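Histone-lysine N-methyltransferase, H3 lysine-9 specific SUVH4 (Arabidopsis thaliana, PDB 4QEO) methylates a lysine in the tail of histone H3, a mark of transcriptional repression, and binds methylated DNA, so that histone methylation is directed by DNA methylation. Local coordinates at residues A[52-57]-A[93-98]; A[104-109]-A[161-166]; A[308-313]-A[329-334]. One frame throughout, in Å; residues are numbered along the deposited sequence.

Contact 1: residues A[52-57]-A[93-98]; sequences YPRKII and MEYEKE
Arg54 lays its guanidinium flat over the ring of Tyr95 while Glu94 and Glu98 meet it at the edge, so a cation-aromatic stack and a salt-bridge network share one group on the surface of the SRA region. The two planes are only 13° apart, with centres 4.0 Å from each other. The stack is offset: NH2 of Arg54 sits above the rim at CE2 of Tyr95, and the phenol OH lies under the middle of the guanidinium. Bends at chi2 (-76°) and chi3 of Arg54 curl its chain back to bring the group over the ring. Both carboxylates are nearly coplanar with the guanidinium. Glu98 OE1 offers its syn lone pair to Arg54 NH2 at 2.9 Å. Glu94 OE2 faces both terminal nitrogens; its bond to NH2 is weak, and the one to NH1 is modelled so short that its exact length is doubtful. Charge at the edge and an aromatic face together fix the rotation of the guanidinium. The aliphatic start of Lys55 packs against the phenol oxygen, and its amine makes a long, weak ion pair with a DNA phosphate. Tyr95 OH accepts the backbone N-H of Lys55, N to OH 2.9 Å, almost straight at 176°.

Contact 2: residues A[104-109]-A[161-166]; sequences LPLAVS and YNVPVR
A parallel strand pair in the beta sheet of the SRA domain joins 106-112 to 165-172, and it begins here beside a classic beta bulge in which Val108 and Ser109 both face Asp89 on the other neighbouring strand. The touching parts run 22° apart and close in from Leu106 toward Ser109. Val108 O is the shared acceptor: Arg166 N reaches it at 2.9 Å, from well above the carbonyl plane, and a water bridges it to Pro164 O. The ladder continues as Arg166 pairs with Ile110 through the backbone. The same carbonyl oxygen also lies under the face of the Arg166 guanidinium, 3.7 Å from CZ, because the chain turns back at chi3 (-67°). Val108 CG2 and Ser109 CB both pack against NH2 of Arg166. The polar end itself is held by carbonyls of other loops, NH1 by Ile56 and Gly58, NH2 by Phe80, whose ring adds a cation-pi contact. A leucine in place of this arginine would probably leave those three carbonyls without their charged donor and let the loop at Ile56 drift from the sheet. Before the strands pair, apolar branches fill the join: the Leu106 and Val163 side chains cross at about a right angle, touching through CD2 and CG2, and Val165 CG2 touches Ala107 CB at 4.1 Å beneath helix 151-161. Ala107 O is buried there with no polar partner in the model. At the paired end, Ser109 CA directs its hydrogen to Arg166 O, 3.3 Å from CA to O.

Contact 3: residues A[308-313]-A[329-334]; sequences KLNGGN and DVVFEC. With ZN (zinc ion), chain F; ZN (zinc ion), chain G.
Asn310 OD1 is gripped twice, by the backbone N-H of Phe332 (OD1 to N 2.8 Å, 164° at the hydrogen) and by a water that also donates to Val330 O. The other arm of the amide completes the pairing: Asn310 ND2 gives a hydrogen to Phe332 O at 2.9 Å, along a lone pair of the carbonyl. One side-chain amide thus satisfies both backbone polar atoms of Phe332, much as a neighbouring strand would, and the two bonds hold the amide against flipping. With CG of Asn310 set beside its own backbone N (chi1 -70°), the amide and the Phe332 side chain run by each other in opposite senses, and OD1 comes to the edge of the ring. Leu309 takes a face instead. Its CB stands 4.1 Å from the Phe332 ring centroid in a CH-pi contact, and its CD1 lies 3.8 Å from Phe332 CD1. The chain can turn away after Asn310 because Gly311, with positive phi, closes the helix in a Schellman motif. Two residues beyond Phe332 comes the triangular zinc cluster of the pre-SET domain, where Cys334 SG bridges two zinc ions, 2.5 Å to the one in chain F and 2.2 Å to the one in chain G. Cys292, Cys306 and Cys338 complete one site, Cys298, Cys340 and Cys344 the other. The contact therefore sets the end of helix 305-309, which carries Cys306, against the outer edge of strand 331-332, whose other edge pairs in parallel with strand 467-473.

The three contacts contrast surface, core and metal-cluster chemistry. Contacts 1 and 2 belong to one neighbourhood, their centres about 11 Å apart: Ile56 and Ile57 of the first reach Arg166, Val108 and Val163 of the second, and Met93 packs on Leu104. Yet contact 1 lies at the surface and relies on charge and an aromatic face between two loops near the DNA, while contact 2 is buried and relies on strand pairing and apolar branches. Contact 3, partly buried, lies about 49 Å from contact 2 between centres, across the chain in the pre-SET region. There a neutral amide and an aliphatic-aromatic contact do the joining, between a helix end and a strand edge beside zinc.

Contact 1: residues A[52-57]-A[93-98]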
ATOM      1  N   TYR A  52      17.142   7.623   1.428  1.00 28.19           N
ATOM      2  CA  TYR A  52      17.919   8.790   1.014  1.00 26.96           C
ATOM      3  C   TYR A  52      18.278   9.566   2.256  1.00 25.01           C
ATOM      4  O   TYR A  52      17.562  10.504   2.617  1.00 27.64           O
ATOM      5  CB  TYR A  52      17.106   9.680   0.060  1.00 28.11           C
ATOM      6  CG  TYR A  52      16.791   8.990  -1.245  1.00 29.12           C
ATOM      7  CD1 TYR A  52      17.793   8.743  -2.176  1.00 35.42           C
ATOM      8  CD2 TYR A  52      15.501   8.547  -1.532  1.00 27.16           C
ATOM      9  CE1 TYR A  52      17.520   8.098  -3.369  1.00 36.49           C
ATOM     10  CE2 TYR A  52      15.218   7.908  -2.719  1.00 28.95           C
ATOM     11  CZ  TYR A  52      16.235   7.680  -3.633  1.00 32.02           C
ATOM     12  OH  TYR A  52      15.955   7.045  -4.818  1.00 39.40           O
ATOM     13  N   PRO A  53      19.381   9.177   2.918  1.00 30.52           N
ATOM     14  CA  PRO A  53      19.774   9.707   4.231  1.00 32.96           C
ATOM     15  C   PRO A  53      20.376  11.106   4.173  1.00 34.38           C
ATOM     16  O   PRO A  53      20.546  11.733   5.231  1.00 33.82           O
ATOM     17  CB  PRO A  53      20.838   8.709   4.695  1.00 37.26           C
ATOM     18  CG  PRO A  53      21.474   8.253   3.436  1.00 42.32           C
ATOM     19  CD  PRO A  53      20.369   8.210   2.402  1.00 37.74           C
ATOM     20  N   ARG A  54      20.692  11.587   2.972  1.00 37.71           N
ATOM     21  CA  ARG A  54      21.169  12.962   2.797  1.00 37.61           C
ATOM     22  C   ARG A  54      20.172  13.744   1.953  1.00 34.43           C
ATOM     23  O   ARG A  54      19.452  13.173   1.124  1.00 32.61           O
ATOM     24  CB  ARG A  54      22.543  12.993   2.116  1.00 38.42           C
ATOM     25  CG  ARG A  54      23.668  12.277   2.877  1.00 49.92           C
ATOM     26  CD  ARG A  54      24.158  13.094   4.069  1.00 58.68           C
ATOM     27  NE  ARG A  54      24.849  14.316   3.658  1.00 63.33           N
ATOM     28  CZ  ARG A  54      25.116  15.329   4.477  1.00 67.26           C
ATOM     29  NH1 ARG A  54      24.748  15.264   5.749  1.00 68.22           N
ATOM     30  NH2 ARG A  54      25.748  16.408   4.027  1.00 63.75           N
ATOM     31  N   LYS A  55      20.149  15.053   2.143  1.00 28.00           N
ATOM     32  CA  LYS A  55      19.218  15.888   1.404  1.00 30.13           C
ATOM     33  C   LYS A  55      19.535  15.975  -0.084  1.00 30.07           C
ATOM     34  O   LYS A  55      20.686  15.848  -0.500  1.00 31.05           O
ATOM     35  CB  LYS A  55      19.087  17.251   2.067  1.00 34.23           C
ATOM     36  CG  LYS A  55      18.436  17.080   3.416  1.00 40.04           C
ATOM     37  CD  LYS A  55      18.018  18.361   4.019  1.00 40.55           C
ATOM     38  CE  LYS A  55      17.050  18.091   5.139  1.00 43.51           C
ATOM     39  NZ  LYS A  55      17.699  17.320   6.200  1.00 38.06           N
ATOM     40  N   ILE A  56      18.480  16.136  -0.873  1.00 26.74           N
ATOM     41  CA  ILE A  56      18.571  16.128  -2.324  1.00 29.04           C
ATOM     42  C   ILE A  56      17.718  17.275  -2.867  1.00 23.65           C
ATOM     43  O   ILE A  56      16.565  17.455  -2.459  1.00 22.15           O
ATOM     44  CB  ILE A  56      18.075  14.775  -2.906  1.00 28.81           C
ATOM     45  CG1 ILE A  56      18.986  13.626  -2.449  1.00 31.88           C
ATOM     46  CG2 ILE A  56      17.992  14.829  -4.425  1.00 32.82           C
ATOM     47  CD1 ILE A  56      18.432  12.235  -2.770  1.00 31.49           C
ATOM     48  N   ILE A  57      18.303  18.065  -3.760  1.00 23.32           N
ATOM     49  CA  ILE A  57      17.548  19.070  -4.506  1.00 23.49           C
ATOM     50  C   ILE A  57      16.925  18.435  -5.732  1.00 19.97           C
ATOM     51  O   ILE A  57      17.613  17.757  -6.483  1.00 21.54           O
ATOM     52  CB  ILE A  57      18.484  20.185  -5.010  1.00 22.68           C
ATOM     53  CG1 ILE A  57      18.950  21.039  -3.834  1.00 20.38           C
ATOM     54  CG2 ILE A  57      17.776  21.053  -6.060  1.00 22.59           C
ATOM     55  CD1 ILE A  57      20.158  21.922  -4.165  1.00 23.92           C
ATOM     56  N   MET A  93      23.640  24.528   7.225  1.00 34.87           N
ATOM     57  CA  MET A  93      25.014  24.947   6.913  1.00 39.51           C
ATOM     58  C   MET A  93      25.993  23.772   6.801  1.00 37.94           C
ATOM     59  O   MET A  93      27.095  23.941   6.296  1.00 40.29           O
ATOM     60  CB  MET A  93      25.551  25.950   7.951  1.00 43.72           C
ATOM     61  CG  MET A  93      24.678  27.165   8.183  1.00 46.65           C
ATOM     62  SD  MET A  93      24.305  28.065   6.665  1.00 43.15           S
ATOM     63  CE  MET A  93      25.936  28.610   6.141  1.00 38.58           C
ATOM     64  N   GLU A  94      25.602  22.590   7.263  1.00 41.72           N
ATOM     65  CA  GLU A  94      26.468  21.416   7.136  1.00 44.80           C
ATOM     66  C   GLU A  94      26.744  21.087   5.660  1.00 44.09           C
ATOM     67  O   GLU A  94      27.753  20.465   5.312  1.00 46.40           O
ATOM     68  CB  GLU A  94      25.837  20.214   7.839  1.00 54.08           C
ATOM     69  CG  GLU A  94      26.721  18.981   7.877  1.00 65.75           C
ATOM     70  CD  GLU A  94      25.945  17.706   7.623  1.00 73.81           C
ATOM     71  OE1 GLU A  94      25.095  17.342   8.463  1.00 76.25           O
ATOM     72  OE2 GLU A  94      26.180  17.075   6.571  1.00 75.67           O
ATOM     73  N   TYR A  95      25.842  21.531   4.793  1.00 36.66           N
ATOM     74  CA  TYR A  95      25.931  21.236   3.371  1.00 37.73           C
ATOM     75  C   TYR A  95      26.710  22.294   2.617  1.00 38.17           C
ATOM     76  O   TYR A  95      26.842  22.246   1.393  1.00 43.56           O
ATOM     77  CB  TYR A  95      24.530  21.133   2.791  1.00 34.81           C
ATOM     78  CG  TYR A  95      23.816  19.859   3.154  1.00 35.58           C
ATOM     79  CD1 TYR A  95      23.137  19.732   4.363  1.00 31.21           C
ATOM     80  CD2 TYR A  95      23.823  18.779   2.286  1.00 37.23           C
ATOM     81  CE1 TYR A  95      22.478  18.544   4.682  1.00 33.89           C
ATOM     82  CE2 TYR A  95      23.181  17.622   2.591  1.00 32.79           C
ATOM     83  CZ  TYR A  95      22.503  17.501   3.783  1.00 31.61           C
ATOM     84  OH  TYR A  95      21.867  16.315   4.072  1.00 39.00           O
ATOM     85  N   GLU A  96      27.231  23.251   3.361  1.00 35.32           N
ATOM     86  CA  GLU A  96      27.820  24.446   2.770  1.00 37.42           C
ATOM     87  C   GLU A  96      28.975  24.146   1.819  1.00 42.01           C
ATOM     88  O   GLU A  96      29.043  24.694   0.712  1.00 39.83           O
ATOM     89  CB  GLU A  96      28.220  25.398   3.893  1.00 40.36           C
ATOM     90  CG  GLU A  96      29.580  26.008   3.827  1.00 54.47           C
ATOM     91  CD  GLU A  96      29.806  26.914   5.022  1.00 62.29           C
ATOM     92  OE1 GLU A  96      29.862  26.382   6.154  1.00 65.89           O
ATOM     93  OE2 GLU A  96      29.890  28.148   4.830  1.00 61.95           O
ATOM     94  N   LYS A  97      29.852  23.240   2.237  1.00 46.65           N
ATOM     95  CA  LYS A  97      31.032  22.893   1.461  1.00 50.84           C
ATOM     96  C   LYS A  97      30.669  22.099   0.213  1.00 49.32           C
ATOM     97  O   LYS A  97      31.286  22.258  -0.835  1.00 50.32           O
ATOM     98  CB  LYS A  97      32.015  22.102   2.329  1.00 60.16           C
ATOM     99  CG  LYS A  97      32.938  22.966   3.178  1.00 64.36           C
ATOM    100  CD  LYS A  97      33.973  23.662   2.306  1.00 70.46           C
ATOM    101  CE  LYS A  97      35.183  24.118   3.116  1.00 75.13           C
ATOM    102  NZ  LYS A  97      36.319  24.542   2.244  1.00 74.52           N
ATOM    103  N   GLU A  98      29.655  21.249   0.330  1.00 46.59           N
ATOM    104  CA  GLU A  98      29.168  20.466  -0.795  1.00 44.43           C
ATOM    105  C   GLU A  98      28.518  21.309  -1.891  1.00 43.47           C
ATOM    106  O   GLU A  98      28.602  20.972  -3.072  1.00 49.47           O
ATOM    107  CB  GLU A  98      28.158  19.430  -0.309  1.00 44.50           C
ATOM    108  CG  GLU A  98      28.745  18.098   0.030  1.00 49.33           C
ATOM    109  CD  GLU A  98      27.744  17.224   0.772  1.00 57.82           C
ATOM    110  OE1 GLU A  98      27.507  17.481   1.972  1.00 60.35           O
ATOM    111  OE2 GLU A  98      27.187  16.291   0.160  1.00 56.31           O
TER

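Contact 2: residues A[104-109]-A[161-166]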
ATOM      1  N   LEU A 104      23.902  28.777   1.636  1.00 32.41           N
ATOM      2  CA  LEU A 104      23.063  27.927   2.471  1.00 32.29           C
ATOM      3  C   LEU A 104      22.461  28.774   3.592  1.00 29.24           C
ATOM      4  O   LEU A 104      22.998  29.824   3.922  1.00 29.69           O
ATOM      5  CB  LEU A 104      23.891  26.775   3.073  1.00 34.44           C
ATOM      6  CG  LEU A 104      24.115  25.521   2.223  1.00 40.84           C
ATOM      7  CD1 LEU A 104      22.834  24.700   2.123  1.00 38.44           C
ATOM      8  CD2 LEU A 104      24.627  25.873   0.828  1.00 41.69           C
ATOM      9  N   PRO A 105      21.350  28.330   4.196  1.00 30.59           N
ATOM     10  CA  PRO A 105      20.569  27.104   3.979  1.00 31.67           C
ATOM     11  C   PRO A 105      19.760  27.159   2.697  1.00 33.38           C
ATOM     12  O   PRO A 105      19.497  28.256   2.184  1.00 33.62           O
ATOM     13  CB  PRO A 105      19.618  27.082   5.178  1.00 27.72           C
ATOM     14  CG  PRO A 105      19.453  28.548   5.531  1.00 28.54           C
ATOM     15  CD  PRO A 105      20.801  29.148   5.294  1.00 28.26           C
ATOM     16  N   LEU A 106      19.378  25.991   2.186  1.00 27.42           N
ATOM     17  CA  LEU A 106      18.551  25.935   0.977  1.00 24.27           C
ATOM     18  C   LEU A 106      17.397  24.996   1.203  1.00 21.33           C
ATOM     19  O   LEU A 106      17.609  23.871   1.617  1.00 22.51           O
ATOM     20  CB  LEU A 106      19.338  25.366  -0.203  1.00 30.40           C
ATOM     21  CG  LEU A 106      20.176  26.237  -1.114  1.00 36.99           C
ATOM     22  CD1 LEU A 106      20.851  25.324  -2.120  1.00 32.77           C
ATOM     23  CD2 LEU A 106      19.313  27.314  -1.796  1.00 30.35           C
ATOM     24  N   ALA A 107      16.181  25.414   0.897  1.00 21.60           N
ATOM     25  CA  ALA A 107      15.042  24.515   1.069  1.00 21.66           C
ATOM     26  C   ALA A 107      15.008  23.472  -0.046  1.00 21.44           C
ATOM     27  O   ALA A 107      15.444  23.756  -1.179  1.00 19.85           O
ATOM     28  CB  ALA A 107      13.745  25.321   1.102  1.00 18.72           C
ATOM     29  N   VAL A 108      14.520  22.264   0.263  1.00 21.13           N
ATOM     30  CA  VAL A 108      14.377  21.225  -0.754  1.00 22.09           C
ATOM     31  C   VAL A 108      12.966  20.656  -0.850  1.00 21.22           C
ATOM     32  O   VAL A 108      12.602  20.116  -1.884  1.00 23.03           O
ATOM     33  CB  VAL A 108      15.381  20.054  -0.578  1.00 20.55           C
ATOM     34  CG1 VAL A 108      16.820  20.590  -0.659  1.00 21.55           C
ATOM     35  CG2 VAL A 108      15.131  19.278   0.726  1.00 23.02           C
ATOM     36  N   SER A 109      12.175  20.800   0.216  1.00 21.57           N
ATOM     37  CA  SER A 109      10.855  20.155   0.287  1.00 16.56           C
ATOM     38  C   SER A 109       9.946  20.899   1.262  1.00 18.50           C
ATOM     39  O   SER A 109      10.351  21.212   2.395  1.00 17.08           O
ATOM     40  CB  SER A 109      11.001  18.671   0.701  1.00 16.74           C
ATOM     41  OG  SER A 109       9.731  18.045   0.868  1.00 20.91           O
ATOM     42  N   TYR A 161      18.575  31.719  -5.997  1.00 24.97           N
ATOM     43  CA  TYR A 161      19.406  30.839  -6.844  1.00 27.99           C
ATOM     44  C   TYR A 161      18.678  29.972  -7.874  1.00 25.57           C
ATOM     45  O   TYR A 161      19.308  29.148  -8.550  1.00 27.49           O
ATOM     46  CB  TYR A 161      20.272  29.937  -5.979  1.00 24.79           C
ATOM     47  CG  TYR A 161      21.438  30.666  -5.404  1.00 27.76           C
ATOM     48  CD1 TYR A 161      22.606  30.806  -6.142  1.00 29.19           C
ATOM     49  CD2 TYR A 161      21.370  31.253  -4.139  1.00 24.79           C
ATOM     50  CE1 TYR A 161      23.687  31.485  -5.638  1.00 34.90           C
ATOM     51  CE2 TYR A 161      22.458  31.944  -3.621  1.00 31.39           C
ATOM     52  CZ  TYR A 161      23.610  32.051  -4.379  1.00 33.96           C
ATOM     53  OH  TYR A 161      24.702  32.723  -3.906  1.00 38.18           O
ATOM     54  N   ASN A 162      17.379  30.194  -8.011  1.00 20.32           N
ATOM     55  CA  ASN A 162      16.532  29.405  -8.879  1.00 24.76           C
ATOM     56  C   ASN A 162      16.527  27.904  -8.559  1.00 27.52           C
ATOM     57  O   ASN A 162      16.427  27.068  -9.459  1.00 24.15           O
ATOM     58  CB  ASN A 162      16.894  29.672 -10.348  1.00 22.95           C
ATOM     59  CG  ASN A 162      16.435  31.015 -10.803  1.00 26.24           C
ATOM     60  OD1 ASN A 162      15.608  31.641 -10.143  1.00 23.04           O
ATOM     61  ND2 ASN A 162      16.975  31.491 -11.931  1.00 25.65           N
ATOM     62  N   VAL A 163      16.637  27.574  -7.275  1.00 23.33           N
ATOM     63  CA  VAL A 163      16.624  26.172  -6.829  1.00 21.38           C
ATOM     64  C   VAL A 163      15.196  25.736  -6.548  1.00 20.45           C
ATOM     65  O   VAL A 163      14.507  26.357  -5.742  1.00 21.61           O
ATOM     66  CB  VAL A 163      17.465  26.005  -5.541  1.00 25.85           C
ATOM     67  CG1 VAL A 163      17.315  24.578  -4.930  1.00 20.43           C
ATOM     68  CG2 VAL A 163      18.912  26.318  -5.833  1.00 22.40           C
ATOM     69  N   PRO A 164      14.735  24.670  -7.222  1.00 24.58           N
ATOM     70  CA  PRO A 164      13.349  24.249  -7.050  1.00 25.82           C
ATOM     71  C   PRO A 164      13.125  23.507  -5.747  1.00 26.98           C
ATOM     72  O   PRO A 164      14.046  22.924  -5.162  1.00 22.63           O
ATOM     73  CB  PRO A 164      13.128  23.285  -8.216  1.00 29.47           C
ATOM     74  CG  PRO A 164      14.456  22.746  -8.498  1.00 31.31           C
ATOM     75  CD  PRO A 164      15.451  23.825  -8.187  1.00 24.99           C
ATOM     76  N   VAL A 165      11.874  23.522  -5.319  1.00 21.24           N
ATOM     77  CA  VAL A 165      11.469  22.897  -4.069  1.00 16.97           C
ATOM     78  C   VAL A 165      10.405  21.853  -4.408  1.00 16.66           C
ATOM     79  O   VAL A 165       9.535  22.116  -5.251  1.00 18.03           O
ATOM     80  CB  VAL A 165      10.907  24.001  -3.100  1.00 28.20           C
ATOM     81  CG1 VAL A 165      10.263  23.415  -1.920  1.00 29.78           C
ATOM     82  CG2 VAL A 165      12.044  24.920  -2.624  1.00 29.65           C
ATOM     83  N   ARG A 166      10.483  20.675  -3.782  1.00 21.66           N
ATOM     84  CA  ARG A 166       9.406  19.696  -3.865  1.00 16.72           C
ATOM     85  C   ARG A 166       8.239  20.189  -3.045  1.00 21.19           C
ATOM     86  O   ARG A 166       8.424  20.707  -1.950  1.00 18.81           O
ATOM     87  CB  ARG A 166       9.851  18.315  -3.331  1.00 15.69           C
ATOM     88  CG  ARG A 166      10.975  17.671  -4.156  1.00 17.66           C
ATOM     89  CD  ARG A 166      11.226  16.198  -3.698  1.00 23.71           C
ATOM     90  NE  ARG A 166      11.779  16.126  -2.343  1.00 22.76           N
ATOM     91  CZ  ARG A 166      13.034  16.431  -2.022  1.00 23.11           C
ATOM     92  NH1 ARG A 166      13.878  16.843  -2.958  1.00 22.26           N
ATOM     93  NH2 ARG A 166      13.452  16.308  -0.759  1.00 22.60           N
TER
HETATM   94  O   HOH W   1      14.240  20.335  -4.225  1.00 18.97           O

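Contact 3: residues A[308-313]-A[329-334]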
ATOM      1  N   LYS A 308       0.862 -19.738  20.286  1.00 57.62           N
ATOM      2  CA  LYS A 308       1.981 -20.651  20.467  1.00 62.40           C
ATOM      3  C   LYS A 308       2.344 -21.323  19.148  1.00 61.25           C
ATOM      4  O   LYS A 308       3.524 -21.479  18.821  1.00 62.07           O
ATOM      5  CB  LYS A 308       1.654 -21.705  21.523  1.00 73.14           C
ATOM      6  CG  LYS A 308       1.485 -21.148  22.924  1.00 81.06           C
ATOM      7  CD  LYS A 308       1.289 -22.270  23.933  1.00 85.92           C
ATOM      8  CE  LYS A 308       1.220 -21.732  25.350  1.00 88.59           C
ATOM      9  NZ  LYS A 308       2.405 -20.887  25.668  1.00 90.39           N
ATOM     10  N   LEU A 309       1.324 -21.713  18.389  1.00 58.96           N
ATOM     11  CA  LEU A 309       1.538 -22.259  17.057  1.00 56.90           C
ATOM     12  C   LEU A 309       2.281 -21.257  16.180  1.00 55.45           C
ATOM     13  O   LEU A 309       3.091 -21.644  15.337  1.00 57.68           O
ATOM     14  CB  LEU A 309       0.210 -22.632  16.395  1.00 57.48           C
ATOM     15  CG  LEU A 309      -0.431 -23.981  16.724  1.00 60.13           C
ATOM     16  CD1 LEU A 309      -1.770 -24.105  16.014  1.00 57.33           C
ATOM     17  CD2 LEU A 309       0.490 -25.142  16.349  1.00 63.54           C
ATOM     18  N   ASN A 310       2.006 -19.970  16.363  1.00 52.44           N
ATOM     19  CA  ASN A 310       2.689 -18.967  15.534  1.00 52.23           C
ATOM     20  C   ASN A 310       4.116 -18.626  15.985  1.00 61.12           C
ATOM     21  O   ASN A 310       4.795 -17.795  15.372  1.00 60.94           O
ATOM     22  CB  ASN A 310       1.848 -17.699  15.395  1.00 43.68           C
ATOM     23  CG  ASN A 310       0.616 -17.915  14.550  1.00 44.07           C
ATOM     24  OD1 ASN A 310       0.708 -18.074  13.331  1.00 42.12           O
ATOM     25  ND2 ASN A 310      -0.549 -17.923  15.191  1.00 40.47           N
ATOM     26  N   GLY A 311       4.571 -19.272  17.051  1.00 66.18           N
ATOM     27  CA  GLY A 311       5.911 -19.039  17.555  1.00 70.07           C
ATOM     28  C   GLY A 311       5.915 -18.220  18.827  1.00 70.78           C
ATOM     29  O   GLY A 311       6.953 -17.714  19.248  1.00 74.24           O
ATOM     30  N   GLY A 312       4.745 -18.083  19.439  1.00 65.88           N
ATOM     31  CA  GLY A 312       4.629 -17.402  20.714  1.00 65.24           C
ATOM     32  C   GLY A 312       4.110 -15.986  20.598  1.00 65.08           C
ATOM     33  O   GLY A 312       4.190 -15.213  21.550  1.00 66.95           O
ATOM     34  N   ASN A 313       3.565 -15.644  19.437  1.00 69.50           N
ATOM     35  CA  ASN A 313       3.090 -14.286  19.192  1.00 66.61           C
ATOM     36  C   ASN A 313       1.983 -14.242  18.147  1.00 59.12           C
ATOM     37  O   ASN A 313       1.891 -15.115  17.290  1.00 62.78           O
ATOM     38  CB  ASN A 313       4.257 -13.392  18.769  1.00 72.51           C
ATOM     39  CG  ASN A 313       5.321 -14.152  17.991  1.00 78.39           C
ATOM     40  OD1 ASN A 313       5.047 -14.728  16.937  1.00 73.90           O
ATOM     41  ND2 ASN A 313       6.546 -14.149  18.507  1.00 86.81           N
ATOM     42  N   ASP A 329       6.060 -18.262   6.540  1.00 51.05           N
ATOM     43  CA  ASP A 329       5.866 -19.547   5.881  1.00 46.79           C
ATOM     44  C   ASP A 329       4.404 -19.950   6.006  1.00 46.29           C
ATOM     45  O   ASP A 329       3.777 -20.371   5.030  1.00 46.16           O
ATOM     46  CB  ASP A 329       6.758 -20.626   6.501  1.00 53.54           C
ATOM     47  CG  ASP A 329       8.183 -20.565   5.992  1.00 60.91           C
ATOM     48  OD1 ASP A 329       8.424 -19.861   4.988  1.00 59.60           O
ATOM     49  OD2 ASP A 329       9.061 -21.227   6.589  1.00 66.66           O
ATOM     50  N   VAL A 330       3.857 -19.813   7.209  1.00 43.43           N
ATOM     51  CA  VAL A 330       2.438 -20.104   7.415  1.00 41.33           C
ATOM     52  C   VAL A 330       1.885 -19.321   8.607  1.00 38.68           C
ATOM     53  O   VAL A 330       2.580 -19.098   9.595  1.00 37.73           O
ATOM     54  CB  VAL A 330       2.174 -21.627   7.570  1.00 53.54           C
ATOM     55  CG1 VAL A 330       2.793 -22.156   8.847  1.00 54.29           C
ATOM     56  CG2 VAL A 330       0.669 -21.943   7.519  1.00 50.50           C
ATOM     57  N   VAL A 331       0.642 -18.869   8.488  1.00 37.17           N
ATOM     58  CA  VAL A 331      -0.037 -18.197   9.589  1.00 40.22           C
ATOM     59  C   VAL A 331      -1.039 -19.182  10.193  1.00 40.68           C
ATOM     60  O   VAL A 331      -1.743 -19.878   9.465  1.00 36.09           O
ATOM     61  CB  VAL A 331      -0.752 -16.886   9.112  1.00 34.09           C
ATOM     62  CG1 VAL A 331      -1.735 -16.376  10.155  1.00 34.85           C
ATOM     63  CG2 VAL A 331       0.262 -15.805   8.780  1.00 32.88           C
ATOM     64  N   PHE A 332      -1.073 -19.264  11.519  1.00 38.60           N
ATOM     65  CA  PHE A 332      -1.985 -20.166  12.213  1.00 39.86           C
ATOM     66  C   PHE A 332      -3.130 -19.386  12.835  1.00 37.34           C
ATOM     67  O   PHE A 332      -2.976 -18.757  13.883  1.00 37.78           O
ATOM     68  CB  PHE A 332      -1.256 -20.948  13.301  1.00 38.55           C
ATOM     69  CG  PHE A 332      -0.298 -21.984  12.778  1.00 43.63           C
ATOM     70  CD1 PHE A 332      -0.740 -23.253  12.438  1.00 48.78           C
ATOM     71  CD2 PHE A 332       1.050 -21.699  12.654  1.00 47.56           C
ATOM     72  CE1 PHE A 332       0.145 -24.218  11.973  1.00 49.79           C
ATOM     73  CE2 PHE A 332       1.941 -22.659  12.191  1.00 51.01           C
ATOM     74  CZ  PHE A 332       1.485 -23.920  11.853  1.00 51.13           C
ATOM     75  N   GLU A 333      -4.277 -19.427  12.175  1.00 35.45           N
ATOM     76  CA  GLU A 333      -5.445 -18.719  12.648  1.00 32.14           C
ATOM     77  C   GLU A 333      -6.291 -19.588  13.560  1.00 38.83           C
ATOM     78  O   GLU A 333      -6.244 -20.824  13.501  1.00 37.57           O
ATOM     79  CB  GLU A 333      -6.295 -18.238  11.471  1.00 28.58           C
ATOM     80  CG  GLU A 333      -5.785 -16.952  10.828  1.00 28.08           C
ATOM     81  CD  GLU A 333      -6.711 -16.409   9.745  1.00 34.82           C
ATOM     82  OE1 GLU A 333      -7.758 -17.030   9.461  1.00 32.86           O
ATOM     83  OE2 GLU A 333      -6.387 -15.353   9.172  1.00 34.64           O
ATOM     84  N   CYS A 334      -7.073 -18.919  14.397  1.00 40.99           N
ATOM     85  CA  CYS A 334      -8.106 -19.581  15.169  1.00 37.13           C
ATOM     86  C   CYS A 334      -9.108 -20.238  14.215  1.00 35.42           C
ATOM     87  O   CYS A 334      -9.340 -19.760  13.095  1.00 36.78           O
ATOM     88  CB  CYS A 334      -8.789 -18.587  16.112  1.00 32.29           C
ATOM     89  SG  CYS A 334      -7.727 -17.983  17.485  1.00 35.13           S
TER
HETATM   90 ZN    ZN F 802      -7.546 -20.210  18.563  1.00 38.82          ZN
HETATM   91 ZN    ZN G 803      -9.039 -16.597  18.626  1.00 36.22          ZN
HETATM   92  O   HOH W   2       3.336 -18.148  11.819  1.00 49.81           O